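Putative beta-glucosidase (Bifidobacterium adolescentis, PDB 5WAB) is a family 3 glycoside hydrolase with beta-glucosidase activity, releasing terminal glucose from beta-glucosides, and probably also cleaves terminal alpha-L-arabinopyranosides. Local coordinates at residues Glu16-Thr21 / Asp258-Ala263; Thr389-Ala394 / Leu434-Ala439; Val446-Ser449 / Val453-Val456. All coordinates share one frame; numbering follows the deposited sequence.

Interaction 1. Residues Glu16-Thr21 / Asp258-Ala263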
ATOM      1  N   GLU A  16      33.486  17.211  -8.287  1.00 24.79           N
ATOM      2  CA  GLU A  16      32.267  16.947  -9.042  1.00 22.67           C
ATOM      3  C   GLU A  16      31.645  15.614  -8.647  1.00 21.29           C
ATOM      4  O   GLU A  16      30.418  15.491  -8.587  1.00 20.44           O
ATOM      5  CB  GLU A  16      32.556  17.000 -10.538  1.00 22.31           C
ATOM      6  CG  GLU A  16      32.861  18.415 -11.006  1.00 22.25           C
ATOM      7  CD  GLU A  16      33.424  18.467 -12.412  1.00 22.73           C
ATOM      8  OE1 GLU A  16      33.943  17.434 -12.888  1.00 21.87           O
ATOM      9  OE2 GLU A  16      33.339  19.546 -13.047  1.00 22.96           O
ATOM     10  N   LYS A  17      32.470  14.600  -8.388  1.00 21.22           N
ATOM     11  CA  LYS A  17      31.934  13.326  -7.924  1.00 21.58           C
ATOM     12  C   LYS A  17      31.197  13.487  -6.602  1.00 20.53           C
ATOM     13  O   LYS A  17      30.068  13.004  -6.441  1.00 20.96           O
ATOM     14  CB  LYS A  17      33.061  12.307  -7.763  1.00 22.34           C
ATOM     15  CG  LYS A  17      33.715  11.851  -9.040  1.00 23.33           C
ATOM     16  CD  LYS A  17      34.780  10.818  -8.710  1.00 23.40           C
ATOM     17  CE  LYS A  17      35.582  10.437  -9.921  1.00 23.92           C
ATOM     18  NZ  LYS A  17      36.657   9.470  -9.571  1.00 26.53           N
ATOM     19  N   ALA A  18      31.825  14.170  -5.639  1.00 19.62           N
ATOM     20  CA  ALA A  18      31.213  14.337  -4.327  1.00 19.80           C
ATOM     21  C   ALA A  18      29.952  15.184  -4.389  1.00 21.50           C
ATOM     22  O   ALA A  18      29.017  14.950  -3.615  1.00 24.18           O
ATOM     23  CB  ALA A  18      32.213  14.948  -3.347  1.00 19.93           C
ATOM     24  N   SER A  19      29.892  16.163  -5.297  1.00 20.29           N
ATOM     25  CA  SER A  19      28.691  16.989  -5.368  1.00 19.00           C
ATOM     26  C   SER A  19      27.484  16.165  -5.796  1.00 17.90           C
ATOM     27  O   SER A  19      26.360  16.451  -5.373  1.00 16.16           O
ATOM     28  CB  SER A  19      28.890  18.173  -6.320  1.00 19.06           C
ATOM     29  OG  SER A  19      29.046  17.753  -7.661  1.00 20.91           O
ATOM     30  N   LEU A  20      27.698  15.136  -6.618  1.00 16.45           N
ATOM     31  CA  LEU A  20      26.588  14.314  -7.080  1.00 15.51           C
ATOM     32  C   LEU A  20      25.919  13.543  -5.950  1.00 15.33           C
ATOM     33  O   LEU A  20      24.784  13.086  -6.118  1.00 13.89           O
ATOM     34  CB  LEU A  20      27.072  13.331  -8.146  1.00 12.31           C
ATOM     35  CG  LEU A  20      27.459  13.892  -9.509  1.00 11.54           C
ATOM     36  CD1 LEU A  20      27.868  12.742 -10.402  1.00 11.28           C
ATOM     37  CD2 LEU A  20      26.317  14.675 -10.135  1.00 10.71           C
ATOM     38  N   THR A  21      26.592  13.390  -4.811  1.00 16.04           N
ATOM     39  CA  THR A  21      26.066  12.607  -3.703  1.00 16.46           C
ATOM     40  C   THR A  21      25.106  13.401  -2.820  1.00 18.30           C
ATOM     41  O   THR A  21      24.739  12.921  -1.736  1.00 21.06           O
ATOM     42  CB  THR A  21      27.223  12.039  -2.876  1.00 16.44           C
ATOM     43  OG1 THR A  21      27.937  13.102  -2.237  1.00 17.58           O
ATOM     44  CG2 THR A  21      28.181  11.295  -3.793  1.00 16.36           C
ATOM     45  N   ASP A 258      31.902  18.853   1.080  1.00 29.57           N
ATOM     46  CA  ASP A 258      33.322  18.929   1.397  1.00 30.58           C
ATOM     47  C   ASP A 258      33.741  17.774   2.298  1.00 29.31           C
ATOM     48  O   ASP A 258      34.901  17.343   2.257  1.00 28.36           O
ATOM     49  CB  ASP A 258      33.642  20.286   2.039  1.00 33.73           C
ATOM     50  CG  ASP A 258      32.893  20.517   3.355  1.00 36.39           C
ATOM     51  OD1 ASP A 258      31.687  20.196   3.424  1.00 36.78           O
ATOM     52  OD2 ASP A 258      33.498  21.045   4.316  1.00 37.34           O
ATOM     53  N   GLN A 259      32.807  17.247   3.096  1.00 28.36           N
ATOM     54  CA  GLN A 259      33.102  16.089   3.933  1.00 27.91           C
ATOM     55  C   GLN A 259      33.351  14.835   3.102  1.00 24.65           C
ATOM     56  O   GLN A 259      34.179  13.998   3.484  1.00 23.25           O
ATOM     57  CB  GLN A 259      31.962  15.857   4.929  1.00 29.49           C
ATOM     58  CG  GLN A 259      31.704  17.042   5.840  1.00 31.54           C
ATOM     59  CD  GLN A 259      30.512  16.839   6.762  1.00 32.70           C
ATOM     60  OE1 GLN A 259      29.987  15.731   6.892  1.00 32.60           O
ATOM     61  NE2 GLN A 259      30.082  17.915   7.414  1.00 33.81           N
ATOM     62  N   ILE A 260      32.656  14.685   1.972  1.00 22.81           N
ATOM     63  CA  ILE A 260      32.939  13.556   1.091  1.00 21.14           C
ATOM     64  C   ILE A 260      34.320  13.707   0.467  1.00 21.37           C
ATOM     65  O   ILE A 260      35.072  12.732   0.349  1.00 21.29           O
ATOM     66  CB  ILE A 260      31.845  13.416   0.014  1.00 20.93           C
ATOM     67  CG1 ILE A 260      30.458  13.337   0.658  1.00 20.53           C
ATOM     68  CG2 ILE A 260      32.130  12.207  -0.887  1.00 16.25           C
ATOM     69  CD1 ILE A 260      30.267  12.142   1.594  1.00 16.57           C
ATOM     70  N   VAL A 261      34.678  14.932   0.071  1.00 22.12           N
ATOM     71  CA  VAL A 261      35.974  15.177  -0.560  1.00 22.44           C
ATOM     72  C   VAL A 261      37.109  14.890   0.416  1.00 23.51           C
ATOM     73  O   VAL A 261      38.090  14.214   0.077  1.00 22.58           O
ATOM     74  CB  VAL A 261      36.046  16.619  -1.088  1.00 23.38           C
ATOM     75  CG1 VAL A 261      37.423  16.906  -1.660  1.00 25.06           C
ATOM     76  CG2 VAL A 261      34.978  16.846  -2.130  1.00 20.18           C
ATOM     77  N   TYR A 262      36.998  15.417   1.640  1.00 24.34           N
ATOM     78  CA  TYR A 262      38.022  15.192   2.655  1.00 24.93           C
ATOM     79  C   TYR A 262      38.157  13.709   2.978  1.00 23.48           C
ATOM     80  O   TYR A 262      39.271  13.179   3.058  1.00 23.80           O
ATOM     81  CB  TYR A 262      37.684  15.993   3.912  1.00 27.49           C
ATOM     82  CG  TYR A 262      37.774  17.485   3.702  1.00 30.60           C
ATOM     83  CD1 TYR A 262      38.680  18.027   2.799  1.00 31.67           C
ATOM     84  CD2 TYR A 262      36.934  18.352   4.387  1.00 31.51           C
ATOM     85  CE1 TYR A 262      38.756  19.390   2.599  1.00 33.39           C
ATOM     86  CE2 TYR A 262      37.004  19.719   4.191  1.00 33.18           C
ATOM     87  CZ  TYR A 262      37.916  20.232   3.296  1.00 34.16           C
ATOM     88  OH  TYR A 262      37.983  21.591   3.099  1.00 36.36           O
ATOM     89  N   ALA A 263      37.023  13.028   3.183  1.00 22.01           N
ATOM     90  CA  ALA A 263      37.043  11.608   3.521  1.00 20.43           C
ATOM     91  C   ALA A 263      37.575  10.760   2.373  1.00 19.17           C
ATOM     92  O   ALA A 263      38.224   9.732   2.609  1.00 18.63           O
ATOM     93  CB  ALA A 263      35.645  11.142   3.926  1.00 19.62           C
TER
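Ala18 and Ile260 mark the point where two helices come close, their CA atoms only 5.7 Å apart. Residues 16-19 belong to the short helix 14-19, and residues 258-263 to helix 257-265. No hydrogen bond joins the two segments; the contact is van der Waals packing, mostly between apolar groups. The small side chain of Ala18 points at the second helix and permits the close approach. Its CB meets two methyl groups from consecutive residues. Ile260 CG2 lies 3.7 Å from Ala18 CB, and Val261 CG2 lies 3.6 Å from the same atom. Ile260 also reaches Thr21 with its other branch: CG1 is 3.8 Å from Thr21 OG1, and the two side chains lie at a slant to each other. The hydroxyl of Thr21 turns back on its own segment. With chi1 at 66°, OG1 stands between the backbone N and the carbonyl carbon and donates to Ala18 O at 2.5 Å. The donor lies 15° off the carbonyl plane. Ala18 O also accepts the backbone N of Thr21 at 3.1 Å, so two donors from one residue grip it. A valine in place of Thr21 would probably leave Ala18 O without its side-chain donor and the turn less firmly held. Leu274 of helix 271-292 touches both Thr21 and Ile260, and Leu243 of helix 239-245 touches Thr21. The contact is buried helix-to-helix packing, with the N-terminal helix fitted against helices of the TIM-barrel-type N-terminal domain of family 3 glycoside hydrolases.

Interaction 2. Residues Thr389-Ala394 / Leu434-Ala439; sequences TLEAEA and LKAVAA
Glu391 and Ala436 meet at one end of this contact, Ala394 and Val437 at the other. Glu391 carries the longest reach. Its CG is anti to the backbone N (chi1 -177°), and the chain stays extended beyond it, which brings the end of the side chain toward the second helix although its CB starts off to one side. Glu391 OE2 ends 4.2 Å from Ala436 CB. The methylene CG of Glu391 lies nearly as close, 4.6 Å from the same Ala436 CB, so the glutamate lays both its stem and its carboxylate beside the methyl. The other carboxylate oxygen, OE1, has a long, weak ion pair with Arg388. Val437 turns its two methyls differently. CG1 is anti to the backbone N (chi1 169°), which leaves CG2 beside that N and facing the first helix. Val437 CG2 comes to 4.2 Å from Ala394 O and 4.6 Å from Ala394 CB. These are loose van der Waals approaches, and no hydrogen bond crosses the contact. The backbones are correspondingly well spaced, with the CA atoms of Ala394 and Val437 7.2 Å apart. Ala394 and Val437 both rest on Ile337 of strand 334-337, and Val437 also on Met406 of strand 403-409. Glu391 and Ala436 lie nearer the solvent. Helices 388-399 and 428-438 thus sit side by side on one face of the mainly parallel sheet, with helix 428-438 forming the link of a beta-alpha-beta crossover from strand 403-409 to strand 444-449, as in the alpha/beta C-terminal domain of family 3 glycoside hydrolases.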
ATOM      1  N   THR A 389     -29.164  22.455  15.643  1.00 55.10           N
ATOM      2  CA  THR A 389     -29.934  23.027  14.543  1.00 54.41           C
ATOM      3  C   THR A 389     -29.661  22.283  13.243  1.00 51.06           C
ATOM      4  O   THR A 389     -30.591  21.931  12.510  1.00 51.33           O
ATOM      5  CB  THR A 389     -29.615  24.513  14.388  1.00 55.72           C
ATOM      6  OG1 THR A 389     -29.828  25.180  15.638  1.00 57.66           O
ATOM      7  CG2 THR A 389     -30.515  25.135  13.324  1.00 56.54           C
ATOM      8  N   LEU A 390     -28.383  22.068  12.924  1.00 48.66           N
ATOM      9  CA  LEU A 390     -28.041  21.281  11.743  1.00 46.25           C
ATOM     10  C   LEU A 390     -28.540  19.848  11.879  1.00 45.14           C
ATOM     11  O   LEU A 390     -28.993  19.241  10.901  1.00 45.36           O
ATOM     12  CB  LEU A 390     -26.529  21.300  11.518  1.00 44.15           C
ATOM     13  CG  LEU A 390     -25.917  22.639  11.105  1.00 43.55           C
ATOM     14  CD1 LEU A 390     -24.427  22.480  10.897  1.00 38.22           C
ATOM     15  CD2 LEU A 390     -26.587  23.188   9.856  1.00 40.22           C
ATOM     16  N   GLU A 391     -28.469  19.297  13.093  1.00 44.84           N
ATOM     17  CA  GLU A 391     -28.934  17.934  13.329  1.00 45.35           C
ATOM     18  C   GLU A 391     -30.430  17.814  13.077  1.00 46.44           C
ATOM     19  O   GLU A 391     -30.887  16.851  12.448  1.00 44.83           O
ATOM     20  CB  GLU A 391     -28.583  17.518  14.758  1.00 46.81           C
ATOM     21  CG  GLU A 391     -28.940  16.096  15.138  1.00 47.30           C
ATOM     22  CD  GLU A 391     -28.380  15.715  16.501  1.00 47.84           C
ATOM     23  OE1 GLU A 391     -27.157  15.875  16.703  1.00 45.97           O
ATOM     24  OE2 GLU A 391     -29.163  15.285  17.379  1.00 49.76           O
ATOM     25  N   ALA A 392     -31.209  18.791  13.549  1.00 48.61           N
ATOM     26  CA  ALA A 392     -32.653  18.769  13.342  1.00 50.07           C
ATOM     27  C   ALA A 392     -33.014  18.926  11.868  1.00 49.97           C
ATOM     28  O   ALA A 392     -33.960  18.292  11.387  1.00 50.80           O
ATOM     29  CB  ALA A 392     -33.321  19.859  14.179  1.00 52.14           C
ATOM     30  N   GLU A 393     -32.293  19.785  11.140  1.00 50.32           N
ATOM     31  CA  GLU A 393     -32.547  19.921   9.709  1.00 50.75           C
ATOM     32  C   GLU A 393     -32.310  18.602   8.986  1.00 48.29           C
ATOM     33  O   GLU A 393     -33.086  18.223   8.099  1.00 48.59           O
ATOM     34  CB  GLU A 393     -31.665  21.013   9.103  1.00 52.30           C
ATOM     35  CG  GLU A 393     -31.895  21.192   7.601  1.00 54.23           C
ATOM     36  CD  GLU A 393     -30.736  21.861   6.882  1.00 54.12           C
ATOM     37  OE1 GLU A 393     -29.710  22.166   7.532  1.00 53.36           O
ATOM     38  OE2 GLU A 393     -30.850  22.069   5.654  1.00 54.29           O
ATOM     39  N   ALA A 394     -31.249  17.880   9.361  1.00 45.37           N
ATOM     40  CA  ALA A 394     -30.966  16.603   8.718  1.00 43.60           C
ATOM     41  C   ALA A 394     -32.037  15.576   9.043  1.00 45.14           C
ATOM     42  O   ALA A 394     -32.272  14.660   8.249  1.00 44.17           O
ATOM     43  CB  ALA A 394     -29.588  16.088   9.134  1.00 41.55           C
ATOM     44  N   LEU A 434     -26.342  10.001  13.073  1.00 38.30           N
ATOM     45  CA  LEU A 434     -26.816   8.765  12.465  1.00 38.99           C
ATOM     46  C   LEU A 434     -27.909   8.118  13.310  1.00 42.34           C
ATOM     47  O   LEU A 434     -28.932   7.673  12.773  1.00 43.04           O
ATOM     48  CB  LEU A 434     -25.648   7.801  12.262  1.00 37.40           C
ATOM     49  CG  LEU A 434     -25.989   6.379  11.805  1.00 36.40           C
ATOM     50  CD1 LEU A 434     -26.792   6.382  10.509  1.00 36.13           C
ATOM     51  CD2 LEU A 434     -24.717   5.551  11.655  1.00 33.20           C
ATOM     52  N   LYS A 435     -27.722   8.074  14.634  1.00 43.88           N
ATOM     53  CA  LYS A 435     -28.747   7.508  15.508  1.00 45.92           C
ATOM     54  C   LYS A 435     -30.049   8.289  15.407  1.00 46.15           C
ATOM     55  O   LYS A 435     -31.135   7.699  15.363  1.00 47.13           O
ATOM     56  CB  LYS A 435     -28.266   7.490  16.962  1.00 48.61           C
ATOM     57  CG  LYS A 435     -27.122   6.527  17.260  1.00 49.59           C
ATOM     58  CD  LYS A 435     -26.430   6.870  18.581  1.00 51.28           C
ATOM     59  CE  LYS A 435     -25.760   5.646  19.207  1.00 51.95           C
ATOM     60  NZ  LYS A 435     -24.812   4.964  18.277  1.00 50.00           N
ATOM     61  N   ALA A 436     -29.958   9.620  15.355  1.00 45.78           N
ATOM     62  CA  ALA A 436     -31.158  10.446  15.272  1.00 46.17           C
ATOM     63  C   ALA A 436     -31.857  10.270  13.933  1.00 45.57           C
ATOM     64  O   ALA A 436     -33.090  10.197  13.875  1.00 47.03           O
ATOM     65  CB  ALA A 436     -30.802  11.913  15.502  1.00 45.57           C
ATOM     66  N   VAL A 437     -31.093  10.209  12.843  1.00 43.56           N
ATOM     67  CA  VAL A 437     -31.709  10.000  11.540  1.00 44.45           C
ATOM     68  C   VAL A 437     -32.362   8.622  11.475  1.00 46.26           C
ATOM     69  O   VAL A 437     -33.466   8.469  10.938  1.00 46.09           O
ATOM     70  CB  VAL A 437     -30.670  10.206  10.420  1.00 40.59           C
ATOM     71  CG1 VAL A 437     -31.212   9.727   9.078  1.00 40.90           C
ATOM     72  CG2 VAL A 437     -30.260  11.672  10.342  1.00 39.92           C
ATOM     73  N   ALA A 438     -31.712   7.606  12.051  1.00 46.27           N
ATOM     74  CA  ALA A 438     -32.242   6.247  11.996  1.00 47.55           C
ATOM     75  C   ALA A 438     -33.577   6.113  12.712  1.00 50.91           C
ATOM     76  O   ALA A 438     -34.349   5.198  12.398  1.00 51.91           O
ATOM     77  CB  ALA A 438     -31.236   5.261  12.589  1.00 47.07           C
ATOM     78  N   ALA A 439     -33.869   7.002  13.663  1.00 52.90           N
ATOM     79  CA  ALA A 439     -35.145   6.951  14.362  1.00 56.08           C
ATOM     80  C   ALA A 439     -36.307   7.335  13.459  1.00 57.74           C
ATOM     81  O   ALA A 439     -37.447   6.950  13.740  1.00 60.46           O
ATOM     82  CB  ALA A 439     -35.120   7.866  15.587  1.00 57.03           C
TER

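Interaction 3. Residues Val446-Ser449 / Val453-Val456; sequences VVLS and VVSV
Leu448 holds out CD1 to two valines, Val454 and Val456, from the chain that follows its own strand. The strand, 444-449, is hydrogen-bonded to strand 465-468 through Val446 and Leu448 and to strand 403-409 through Val447. The second segment is neither helix nor strand. It makes no hydrogen bond to residues 446-449, and the nearest CA atoms, those of Leu448 and Val454, are 8.7 Å apart. Side chains alone bridge this distance. Val453 opens the segment without touching residues 446-449; its carbonyl oxygen accepts a hydrogen bond from Arg421 NH2. Val454 comes next and points at the strand. Its chi1 of -59° sets CG2 between the backbone N and the carbonyl carbon, and this methyl meets the leucine. Val454 CG2 is 4.1 Å from Leu448 CD1 and 4.4 Å from Leu448 CD2. The two side chains run past one another in opposite senses. Ser455 turns away from Leu448, and its OG is hydrogen-bonded to Asp425 OD1. Val456 brings the chain back. Its CG2 also stands 4.1 Å from Leu448 CD1, and its side chain meets the leucine aslant. The two valine methyls, Val454 CG2 and Val456 CG2, are 4.6 Å apart, so CD1 sits in the notch between them. Val456 also touches Ile466 of strand 465-468, which extends the apolar patch to the next strand. All three touching residues are buried. The contact folds the connection after a central strand back over that strand's C-terminal part, in the alpha/beta C-terminal domain of family 3 glycoside hydrolases, where the connection packs against the sheet.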
ATOM      1  N   VAL A 446     -24.590   4.543   4.534  1.00 28.76           N
ATOM      2  CA  VAL A 446     -23.468   5.324   5.039  1.00 28.08           C
ATOM      3  C   VAL A 446     -22.281   5.136   4.100  1.00 27.33           C
ATOM      4  O   VAL A 446     -21.884   4.001   3.814  1.00 27.29           O
ATOM      5  CB  VAL A 446     -23.116   4.919   6.479  1.00 28.27           C
ATOM      6  CG1 VAL A 446     -21.770   5.499   6.890  1.00 27.28           C
ATOM      7  CG2 VAL A 446     -24.208   5.380   7.427  1.00 29.70           C
ATOM      8  N   VAL A 447     -21.736   6.242   3.596  1.00 27.80           N
ATOM      9  CA  VAL A 447     -20.510   6.243   2.799  1.00 27.25           C
ATOM     10  C   VAL A 447     -19.388   6.826   3.647  1.00 27.21           C
ATOM     11  O   VAL A 447     -19.502   7.954   4.142  1.00 27.66           O
ATOM     12  CB  VAL A 447     -20.679   7.041   1.494  1.00 27.97           C
ATOM     13  CG1 VAL A 447     -19.391   7.005   0.683  1.00 27.16           C
ATOM     14  CG2 VAL A 447     -21.854   6.503   0.687  1.00 28.22           C
ATOM     15  N   LEU A 448     -18.291   6.081   3.778  1.00 26.17           N
ATOM     16  CA  LEU A 448     -17.191   6.434   4.669  1.00 26.08           C
ATOM     17  C   LEU A 448     -16.048   7.107   3.917  1.00 26.93           C
ATOM     18  O   LEU A 448     -15.637   6.649   2.847  1.00 26.34           O
ATOM     19  CB  LEU A 448     -16.658   5.188   5.382  1.00 25.22           C
ATOM     20  CG  LEU A 448     -17.562   4.502   6.407  1.00 25.38           C
ATOM     21  CD1 LEU A 448     -16.955   3.179   6.846  1.00 24.57           C
ATOM     22  CD2 LEU A 448     -17.786   5.406   7.607  1.00 26.01           C
ATOM     23  N   SER A 449     -15.526   8.188   4.501  1.00 27.89           N
ATOM     24  CA  SER A 449     -14.333   8.880   4.021  1.00 26.72           C
ATOM     25  C   SER A 449     -13.281   8.818   5.118  1.00 27.04           C
ATOM     26  O   SER A 449     -13.478   9.379   6.203  1.00 28.06           O
ATOM     27  CB  SER A 449     -14.636  10.338   3.670  1.00 27.29           C
ATOM     28  OG  SER A 449     -15.546  10.441   2.595  1.00 29.00           O
ATOM     29  N   VAL A 453      -8.240   2.674   8.707  1.00 27.14           N
ATOM     30  CA  VAL A 453      -9.383   1.929   9.231  1.00 26.13           C
ATOM     31  C   VAL A 453     -10.110   2.742  10.286  1.00 26.93           C
ATOM     32  O   VAL A 453      -9.498   3.260  11.226  1.00 22.95           O
ATOM     33  CB  VAL A 453      -8.923   0.578   9.809  1.00 26.52           C
ATOM     34  CG1 VAL A 453     -10.001  -0.013  10.678  1.00 27.14           C
ATOM     35  CG2 VAL A 453      -8.601  -0.390   8.697  1.00 26.95           C
ATOM     36  N   VAL A 454     -11.427   2.847  10.136  1.00 25.23           N
ATOM     37  CA  VAL A 454     -12.289   3.342  11.196  1.00 26.92           C
ATOM     38  C   VAL A 454     -13.147   2.180  11.680  1.00 27.23           C
ATOM     39  O   VAL A 454     -13.416   1.226  10.940  1.00 25.57           O
ATOM     40  CB  VAL A 454     -13.166   4.530  10.746  1.00 25.64           C
ATOM     41  CG1 VAL A 454     -12.294   5.688  10.277  1.00 24.60           C
ATOM     42  CG2 VAL A 454     -14.153   4.101   9.665  1.00 24.08           C
ATOM     43  N   SER A 455     -13.554   2.248  12.943  1.00 29.29           N
ATOM     44  CA  SER A 455     -14.467   1.255  13.486  1.00 29.75           C
ATOM     45  C   SER A 455     -15.849   1.419  12.866  1.00 30.37           C
ATOM     46  O   SER A 455     -16.302   2.536  12.596  1.00 30.90           O
ATOM     47  CB  SER A 455     -14.552   1.400  15.000  1.00 32.01           C
ATOM     48  OG  SER A 455     -14.802   2.753  15.342  1.00 34.73           O
ATOM     49  N   VAL A 456     -16.521   0.294  12.635  1.00 29.68           N
ATOM     50  CA  VAL A 456     -17.821   0.279  11.984  1.00 29.06           C
ATOM     51  C   VAL A 456     -18.893  -0.352  12.866  1.00 31.50           C
ATOM     52  O   VAL A 456     -19.998   0.188  12.987  1.00 31.96           O
ATOM     53  CB  VAL A 456     -17.748  -0.438  10.619  1.00 26.60           C
ATOM     54  CG1 VAL A 456     -19.115  -0.455   9.957  1.00 26.52           C
ATOM     55  CG2 VAL A 456     -16.718   0.230   9.713  1.00 25.24           C
TER

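Overall arrangement
From the N terminus, interaction 1 comes first. It closes a loop of more than 230 residues and brings the N-terminal helix onto a helix of the barrel-type domain. Interaction 2 then closes a loop of 39 residues, through strand 403-409, in the C-terminal domain. Interaction 3 follows and closes a short loop, with three residues between its segments, after strand 444-449. The three lie in series, and none nests or crosses. Interaction 1 is remote, its centre about 65 Å from that of interaction 2 and on the other side of the chain's centre. Interactions 2 and 3 are neighbours and touch: Leu434 CD1 is 4.1 Å from Val446 CG2, joining helix 428-438 to strand 444-449.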